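Local coordinates for protein N-acetyl-beta-D glucosaminidase (Rhizomucor miehei CAU432, PDB 4ZM6) that probably hydrolyses terminal N-acetylglucosamine residues with its family 3 glycoside hydrolase domain and acetylates glucosamine in an acetyl-CoA-binding, GCN5-related region, at residues Y725-Q729 and R730-H734; G714-K717 and P718-W722; H741-L745 and G746-D750. One frame throughout, in Å; residues are numbered along the deposited sequence.

Contact 1 of 3, residues Y725-Q729 and R730-H734; sequences YAFQQ and RNFPH
N731 closes back on F727 with both its backbone and its side chain. The carbonyl oxygen F727 O accepts two N-H groups, from the backbone N731 N at 2.9 Å and from the amide N731 ND2 at 3.2 Å, the amide donor tilted out of the carbonyl plane. The second bond keeps the amide over the last turn, its plane 45° from the F727 ring, with N731 ND2 3.6 Å from F727 CD1. The F727 ring, swung by a chi1 of 177° to the side of its own carbonyl carbon, lies beside that of F732, both pointing the same way; F727 CE2 approaches the edge of the F732 ring, 4.1 Å from F732 CD2. On this inner side F727 is buried against A803 and the strand 763-771, and F732 meets the ring of W735. The contact is the C-terminal end of helix 721-731, the first of the two helices that, as in other GCN5-related acetyltransferases, link the first two strands of the domain. F732 leaves helical geometry while F732 N still bonds to Q728 O at 2.8 Å. P733, which follows, has no N-H to offer the same oxygen. Q728 bends at chi2 (-66°), which brings Q728 OE1 to 3.7 Å from F732 CB. The outer side is looser and mostly backbone: R730 N bonds to A726 O at 3.1 Å, Q729 and R730, both exposed, carry extended side chains, and P733 CG touches the backbone oxygen Q729 O at 3.4 Å.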
loop_
_atom_site.group_PDB
_atom_site.type_symbol
_atom_site.label_atom_id
_atom_site.label_comp_id
_atom_site.label_asym_id
_atom_site.label_seq_id
_atom_site.Cartn_x
_atom_site.Cartn_y
_atom_site.Cartn_z
ATOM N N TYR A 725 32.146 24.785 8.640
ATOM C CA TYR A 725 31.150 23.995 9.362
ATOM C C TYR A 725 31.170 24.327 10.863
ATOM O O TYR A 725 30.120 24.534 11.472
ATOM C CB TYR A 725 31.353 22.490 9.135
ATOM C CG TYR A 725 31.114 21.992 7.710
ATOM C CD1 TYR A 725 30.598 22.823 6.713
ATOM C CD2 TYR A 725 31.375 20.660 7.376
ATOM C CE1 TYR A 725 30.373 22.345 5.431
ATOM C CE2 TYR A 725 31.157 20.179 6.095
ATOM C CZ TYR A 725 30.656 21.025 5.126
ATOM O OH TYR A 725 30.443 20.550 3.850
ATOM N N ALA A 726 32.359 24.400 11.451
ATOM C CA ALA A 726 32.501 24.802 12.853
ATOM C C ALA A 726 31.823 26.144 13.116
ATOM O O ALA A 726 31.153 26.322 14.135
ATOM C CB ALA A 726 33.970 24.883 13.232
ATOM N N PHE A 727 32.006 27.080 12.191
ATOM C CA PHE A 727 31.381 28.392 12.273
ATOM C C PHE A 727 29.862 28.270 12.280
ATOM O O PHE A 727 29.203 28.746 13.202
ATOM C CB PHE A 727 31.830 29.252 11.101
ATOM C CG PHE A 727 31.184 30.600 11.052
ATOM C CD1 PHE A 727 31.661 31.638 11.829
ATOM C CD2 PHE A 727 30.111 30.838 10.204
ATOM C CE1 PHE A 727 31.075 32.887 11.774
ATOM C CE2 PHE A 727 29.519 32.088 10.140
ATOM C CZ PHE A 727 30.001 33.116 10.929
ATOM N N GLN A 728 29.317 27.613 11.263
ATOM C CA GLN A 728 27.865 27.421 11.147
ATOM C C GLN A 728 27.276 26.688 12.362
ATOM O O GLN A 728 26.204 27.046 12.849
ATOM C CB GLN A 728 27.518 26.665 9.857
ATOM C CG GLN A 728 27.814 27.434 8.579
ATOM C CD GLN A 728 26.937 28.654 8.420
ATOM O OE1 GLN A 728 25.717 28.555 8.456
ATOM N NE2 GLN A 728 27.555 29.816 8.237
ATOM N N GLN A 729 27.982 25.678 12.857
ATOM C CA GLN A 729 27.515 24.932 14.022
ATOM C C GLN A 729 27.387 25.816 15.259
ATOM O O GLN A 729 26.423 25.688 16.003
ATOM C CB GLN A 729 28.444 23.759 14.325
ATOM C CG GLN A 729 28.128 23.021 15.613
ATOM C CD GLN A 729 29.130 21.919 15.895
ATOM O OE1 GLN A 729 30.314 22.182 16.136
ATOM N NE2 GLN A 729 28.666 20.674 15.871
ATOM N N ARG A 730 28.356 26.695 15.492
ATOM C CA ARG A 730 28.289 27.582 16.653
ATOM C C ARG A 730 27.262 28.705 16.459
ATOM O O ARG A 730 26.524 29.026 17.388
ATOM C CB ARG A 730 29.666 28.177 16.993
ATOM C CG ARG A 730 29.624 29.185 18.137
ATOM C CD ARG A 730 30.995 29.492 18.725
ATOM N NE ARG A 730 30.892 30.344 19.917
ATOM C CZ ARG A 730 30.539 29.922 21.136
ATOM N NH1 ARG A 730 30.239 28.643 21.360
ATOM N NH2 ARG A 730 30.481 30.790 22.142
ATOM N N ASN A 731 27.204 29.284 15.261
ATOM C CA ASN A 731 26.502 30.556 15.068
ATOM C C ASN A 731 25.188 30.498 14.293
ATOM O O ASN A 731 24.268 31.259 14.591
ATOM C CB ASN A 731 27.444 31.565 14.406
ATOM C CG ASN A 731 28.657 31.886 15.269
ATOM O OD1 ASN A 731 28.543 32.566 16.286
ATOM N ND2 ASN A 731 29.826 31.399 14.861
ATOM N N PHE A 732 25.097 29.629 13.289
ATOM C CA PHE A 732 23.884 29.533 12.472
ATOM C C PHE A 732 23.572 28.086 12.099
ATOM O O PHE A 732 23.476 27.755 10.912
ATOM C CB PHE A 732 24.034 30.387 11.213
ATOM C CG PHE A 732 24.359 31.817 11.498
ATOM C CD1 PHE A 732 23.346 32.745 11.711
ATOM C CD2 PHE A 732 25.680 32.239 11.581
ATOM C CE1 PHE A 732 23.643 34.074 11.987
ATOM C CE2 PHE A 732 25.985 33.565 11.859
ATOM C CZ PHE A 732 24.964 34.484 12.062
ATOM N N PRO A 733 23.367 27.220 13.116
ATOM C CA PRO A 733 23.248 25.768 12.902
ATOM C C PRO A 733 22.132 25.393 11.934
ATOM O O PRO A 733 22.216 24.373 11.249
ATOM C CB PRO A 733 22.932 25.218 14.302
ATOM C CG PRO A 733 23.154 26.344 15.254
ATOM C CD PRO A 733 22.956 27.602 14.478
ATOM N N HIS A 734 21.097 26.224 11.895
ATOM C CA HIS A 734 19.994 26.062 10.958
ATOM C C HIS A 734 20.399 26.208 9.488
ATOM O O HIS A 734 19.609 25.877 8.611
ATOM C CB HIS A 734 18.845 27.027 11.301
ATOM C CG HIS A 734 19.230 28.477 11.279
ATOM N ND1 HIS A 734 19.800 29.116 12.363
ATOM C CD2 HIS A 734 19.107 29.418 10.311
ATOM C CE1 HIS A 734 20.021 30.383 12.058
ATOM N NE2 HIS A 734 19.611 30.591 10.818
#

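Contact 2 of 3, residues G714-K717 and P718-W722; sequences GRIK and PSETW
K717 and E720 bond to each other across the turn that carries the chain from strand 711-715 into helix 721-731, the first strand-to-helix connection of the GCN5-related fold. The hydrogen bonds run both ways. E720 N donates to K717 O at 2.8 Å, closing the 3-10 turn 718-720. In return the carboxylate reaches back, E720 OE1 taking K717 N at 3.2 Å in an almost straight bond (169°), though the N-H comes from above the carboxylate plane, 46° out of it. Charge plays a looser part. K717 NZ stays 4.4 Å from E720 OE2, beyond a salt bridge, while R755 on the neighbouring strand forms a long, weak ion pair with E720 OE1. Apolar contact comes from I716, which is buried against L751 and V753 and turns its CG1 branch anti to the backbone N (chi1 -155°); this sets I716 CG1 3.8 Å from E720 CB, the terminal I716 CD1 following at 4.0 Å from the same carbon. At the start of the helix the hydroxyl of T721 also binds backbone, T721 OG1 donating to P718 O at 2.8 Å.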
loop_
_atom_site.group_PDB
_atom_site.type_symbol
_atom_site.label_atom_id
_atom_site.label_comp_id
_atom_site.label_asym_id
_atom_site.label_seq_id
_atom_site.Cartn_x
_atom_site.Cartn_y
_atom_site.Cartn_z
ATOM N N GLY A 714 37.511 35.970 1.161
ATOM C CA GLY A 714 37.892 35.004 0.135
ATOM C C GLY A 714 37.240 33.644 0.301
ATOM O O GLY A 714 36.546 33.380 1.284
ATOM N N ARG A 715 37.495 32.768 -0.664
ATOM C CA ARG A 715 36.889 31.444 -0.697
ATOM C C ARG A 715 37.390 30.553 0.425
ATOM O O ARG A 715 38.399 30.842 1.060
ATOM C CB ARG A 715 37.162 30.774 -2.046
ATOM C CG ARG A 715 36.496 31.481 -3.216
ATOM C CD ARG A 715 37.053 31.062 -4.570
ATOM N NE ARG A 715 37.182 29.610 -4.747
ATOM C CZ ARG A 715 37.344 29.000 -5.922
ATOM N NH1 ARG A 715 37.387 29.696 -7.049
ATOM N NH2 ARG A 715 37.451 27.678 -5.974
ATOM N N ILE A 716 36.654 29.478 0.675
ATOM C CA ILE A 716 37.106 28.427 1.566
ATOM C C ILE A 716 37.697 27.326 0.681
ATOM O O ILE A 716 37.154 27.028 -0.381
ATOM C CB ILE A 716 35.952 27.915 2.474
ATOM C CG1 ILE A 716 36.508 27.301 3.760
ATOM C CG2 ILE A 716 35.032 26.919 1.769
ATOM C CD1 ILE A 716 36.808 28.332 4.829
ATOM N N LYS A 717 38.824 26.751 1.092
ATOM C CA LYS A 717 39.409 25.621 0.370
ATOM C C LYS A 717 38.916 24.317 0.975
ATOM O O LYS A 717 38.562 24.281 2.153
ATOM C CB LYS A 717 40.931 25.650 0.439
ATOM C CG LYS A 717 41.584 26.815 -0.287
ATOM C CD LYS A 717 43.074 26.575 -0.494
ATOM C CE LYS A 717 43.760 26.182 0.802
ATOM N NZ LYS A 717 45.237 26.265 0.712
ATOM N N PRO A 718 38.916 23.230 0.187
ATOM C CA PRO A 718 38.444 21.926 0.659
ATOM C C PRO A 718 39.027 21.469 1.989
ATOM O O PRO A 718 38.295 20.928 2.812
ATOM C CB PRO A 718 38.868 20.982 -0.465
ATOM C CG PRO A 718 38.760 21.827 -1.684
ATOM C CD PRO A 718 39.205 23.204 -1.260
ATOM N N SER A 719 40.323 21.681 2.197
ATOM C CA SER A 719 40.972 21.310 3.460
ATOM C C SER A 719 40.544 22.202 4.637
ATOM O O SER A 719 40.767 21.846 5.789
ATOM C CB SER A 719 42.494 21.359 3.310
ATOM O OG SER A 719 42.961 22.699 3.229
ATOM N N GLU A 720 39.950 23.358 4.341
ATOM C CA GLU A 720 39.471 24.294 5.361
ATOM C C GLU A 720 37.955 24.198 5.608
ATOM O O GLU A 720 37.414 24.966 6.403
ATOM C CB GLU A 720 39.807 25.735 4.944
ATOM C CG GLU A 720 41.295 26.032 4.761
ATOM C CD GLU A 720 41.569 27.344 4.024
ATOM O OE1 GLU A 720 40.633 27.963 3.460
ATOM O OE2 GLU A 720 42.742 27.764 4.000
ATOM N N THR A 721 37.269 23.266 4.943
ATOM C CA THR A 721 35.810 23.159 5.067
ATOM C C THR A 721 35.355 23.099 6.536
ATOM O O THR A 721 34.405 23.786 6.930
ATOM C CB THR A 721 35.255 21.930 4.308
ATOM O OG1 THR A 721 35.704 21.947 2.943
ATOM C CG2 THR A 721 33.732 21.926 4.333
ATOM N N TRP A 722 36.044 22.297 7.342
ATOM C CA TRP A 722 35.702 22.153 8.759
ATOM C C TRP A 722 35.559 23.489 9.491
ATOM O O TRP A 722 34.726 23.625 10.379
ATOM C CB TRP A 722 36.724 21.271 9.486
ATOM C CG TRP A 722 38.091 21.876 9.631
ATOM C CD1 TRP A 722 39.125 21.799 8.738
ATOM C CD2 TRP A 722 38.581 22.630 10.744
ATOM N NE1 TRP A 722 40.223 22.463 9.223
ATOM C CE2 TRP A 722 39.919 22.983 10.454
ATOM C CE3 TRP A 722 38.021 23.044 11.958
ATOM C CZ2 TRP A 722 40.705 23.734 11.332
ATOM C CZ3 TRP A 722 38.804 23.790 12.833
ATOM C CH2 TRP A 722 40.131 24.128 12.514
#

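Contact 3 of 3, residues H741-L745 and G746-D750; sequences HHVEL and GDYQD
H742 begins the contact in the last turn of helix 736-745, its carbonyl receiving a bond from beyond the helix: D747 N donates to H742 O at 3.2 Å, nearly straight at the hydrogen (169°) but coming from above the carbonyl plane. The CB atoms of H742 and D747 stand 4.4 Å apart beside this bond, a distant touch between two buried residues. V743 is next and does two things. Its carbonyl oxygen, V743 O, takes G746 N at 3.0 Å, the donor again well above the plane, and its side chain meets Y748. V743 CG1, anti to the backbone N (chi1 165°), meets the phenol end of that residue, 3.3 Å from Y748 OH and 3.9 Å from Y748 CZ, approaching the ring obliquely. The hydroxyl Y748 OH also makes a weak hydrogen bond to T721 OG1 at the start of the preceding helix. After L745 the chain reaches G746, the first residue to leave helical geometry. G746 turns to positive phi (79°), a conformation readily taken by a residue without a side chain, and the pair of bonds back into the last turn makes this a Schellman motif. D747 forms the centre of an inverse gamma turn directly after it, Y748 N giving a weak bond to G746 O. OD2 of D747 bonds outside the contact, in a salt bridge to R779 and to the backbone N of H776, while OD1 has a weak bond from Q749 NE2. D750 shares R779 and also pairs with R826. The helix end is thus closed by backbone bonds and one side-chain touch, while the negative charges of the loop are balanced by arginines outside the contact.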
loop_
_atom_site.group_PDB
_atom_site.type_symbol
_atom_site.label_atom_id
_atom_site.label_comp_id
_atom_site.label_asym_id
_atom_site.label_seq_id
_atom_site.Cartn_x
_atom_site.Cartn_y
_atom_site.Cartn_z
ATOM N N HIS A 741 25.256 21.095 1.521
ATOM C CA HIS A 741 24.646 20.678 0.267
ATOM C C HIS A 741 25.491 21.163 -0.915
ATOM O O HIS A 741 25.749 20.406 -1.855
ATOM C CB HIS A 741 23.207 21.192 0.191
ATOM C CG HIS A 741 22.611 21.143 -1.176
ATOM N ND1 HIS A 741 22.937 22.053 -2.157
ATOM C CD2 HIS A 741 21.688 20.319 -1.720
ATOM C CE1 HIS A 741 22.249 21.789 -3.252
ATOM N NE2 HIS A 741 21.481 20.741 -3.013
ATOM N N HIS A 742 25.927 22.420 -0.844
ATOM C CA HIS A 742 26.776 23.007 -1.880
ATOM C C HIS A 742 28.152 22.328 -1.934
ATOM O O HIS A 742 28.660 22.030 -3.014
ATOM C CB HIS A 742 26.944 24.512 -1.661
ATOM C CG HIS A 742 25.650 25.256 -1.536
ATOM N ND1 HIS A 742 24.512 24.895 -2.227
ATOM C CD2 HIS A 742 25.316 26.350 -0.812
ATOM C CE1 HIS A 742 23.533 25.728 -1.928
ATOM N NE2 HIS A 742 23.994 26.622 -1.074
ATOM N N VAL A 743 28.746 22.069 -0.773
ATOM C CA VAL A 743 30.030 21.377 -0.727
ATOM C C VAL A 743 29.950 20.019 -1.424
ATOM O O VAL A 743 30.900 19.626 -2.101
ATOM C CB VAL A 743 30.546 21.217 0.721
ATOM C CG1 VAL A 743 31.669 20.189 0.801
ATOM C CG2 VAL A 743 31.024 22.561 1.250
ATOM N N GLU A 744 28.825 19.318 -1.280
ATOM C CA GLU A 744 28.646 18.023 -1.941
ATOM C C GLU A 744 28.745 18.179 -3.454
ATOM O O GLU A 744 29.285 17.302 -4.124
ATOM C CB GLU A 744 27.309 17.391 -1.552
ATOM C CG GLU A 744 27.150 15.924 -1.934
ATOM C CD GLU A 744 26.705 15.719 -3.368
ATOM O OE1 GLU A 744 25.885 16.519 -3.875
ATOM O OE2 GLU A 744 27.182 14.748 -3.999
ATOM N N LEU A 745 28.236 19.298 -3.975
ATOM C CA LEU A 745 28.335 19.629 -5.402
ATOM C C LEU A 745 29.685 20.237 -5.832
ATOM O O LEU A 745 29.928 20.413 -7.030
ATOM C CB LEU A 745 27.231 20.612 -5.790
ATOM C CG LEU A 745 25.770 20.173 -5.654
ATOM C CD1 LEU A 745 24.867 21.280 -6.171
ATOM C CD2 LEU A 745 25.488 18.879 -6.401
ATOM N N GLY A 746 30.545 20.576 -4.872
ATOM C CA GLY A 746 31.850 21.171 -5.167
ATOM C C GLY A 746 31.820 22.652 -5.505
ATOM O O GLY A 746 32.727 23.159 -6.156
ATOM N N ASP A 747 30.793 23.361 -5.049
ATOM C CA ASP A 747 30.687 24.798 -5.297
ATOM C C ASP A 747 31.412 25.593 -4.216
ATOM O O ASP A 747 30.810 26.415 -3.512
ATOM C CB ASP A 747 29.219 25.233 -5.415
ATOM C CG ASP A 747 28.752 25.312 -6.843
ATOM O OD1 ASP A 747 29.612 25.318 -7.747
ATOM O OD2 ASP A 747 27.523 25.384 -7.069
ATOM N N TYR A 748 32.719 25.356 -4.117
ATOM C CA TYR A 748 33.561 26.045 -3.147
ATOM C C TYR A 748 33.773 27.513 -3.511
ATOM O O TYR A 748 34.013 28.339 -2.625
ATOM C CB TYR A 748 34.915 25.353 -3.022
ATOM C CG TYR A 748 34.885 24.082 -2.211
ATOM C CD1 TYR A 748 35.041 24.120 -0.832
ATOM C CD2 TYR A 748 34.724 22.840 -2.819
ATOM C CE1 TYR A 748 35.026 22.962 -0.079
ATOM C CE2 TYR A 748 34.710 21.672 -2.073
ATOM C CZ TYR A 748 34.860 21.742 -0.703
ATOM O OH TYR A 748 34.856 20.594 0.058
ATOM N N GLN A 749 33.677 27.842 -4.800
ATOM C CA GLN A 749 33.894 29.221 -5.235
ATOM C C GLN A 749 32.771 30.156 -4.801
ATOM O O GLN A 749 32.927 31.371 -4.844
ATOM C CB GLN A 749 34.142 29.307 -6.754
ATOM C CG GLN A 749 32.914 29.425 -7.653
ATOM C CD GLN A 749 32.102 28.155 -7.714
ATOM O OE1 GLN A 749 32.269 27.264 -6.884
ATOM N NE2 GLN A 749 31.212 28.062 -8.697
ATOM N N ASP A 750 31.643 29.585 -4.385
ATOM C CA ASP A 750 30.511 30.360 -3.892
ATOM C C ASP A 750 30.521 30.533 -2.365
ATOM O O ASP A 750 29.776 31.351 -1.829
ATOM C CB ASP A 750 29.201 29.697 -4.336
ATOM C CG ASP A 750 28.917 29.883 -5.826
ATOM O OD1 ASP A 750 29.509 30.799 -6.441
ATOM O OD2 ASP A 750 28.097 29.111 -6.383
#

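How the contacts relate
The three contacts follow one another through the strand-helix-helix-strand opening of the 711-858 acetyltransferase range, away from the acetyl-CoA pocket. Contacts 2 and 1 share helix 721-731, one at its start and the other at its end; contact 3 lies at the end of the next helix, 736-745. All three are partly buried, but contact 3 has fewer exposed residues (2 of 7) than contacts 1 and 2 (4 of 8 and 4 of 7). Their chemistry differs: aromatic packing and an asparagine amide in contact 1, a carboxylate reaching backbone N-H in contact 2, a glycine-centred backbone turn in contact 3. Contact 3 touches both others, Y725 packing on V743 and R715 on Q749, whereas contacts 1 and 2 meet only through their sequence.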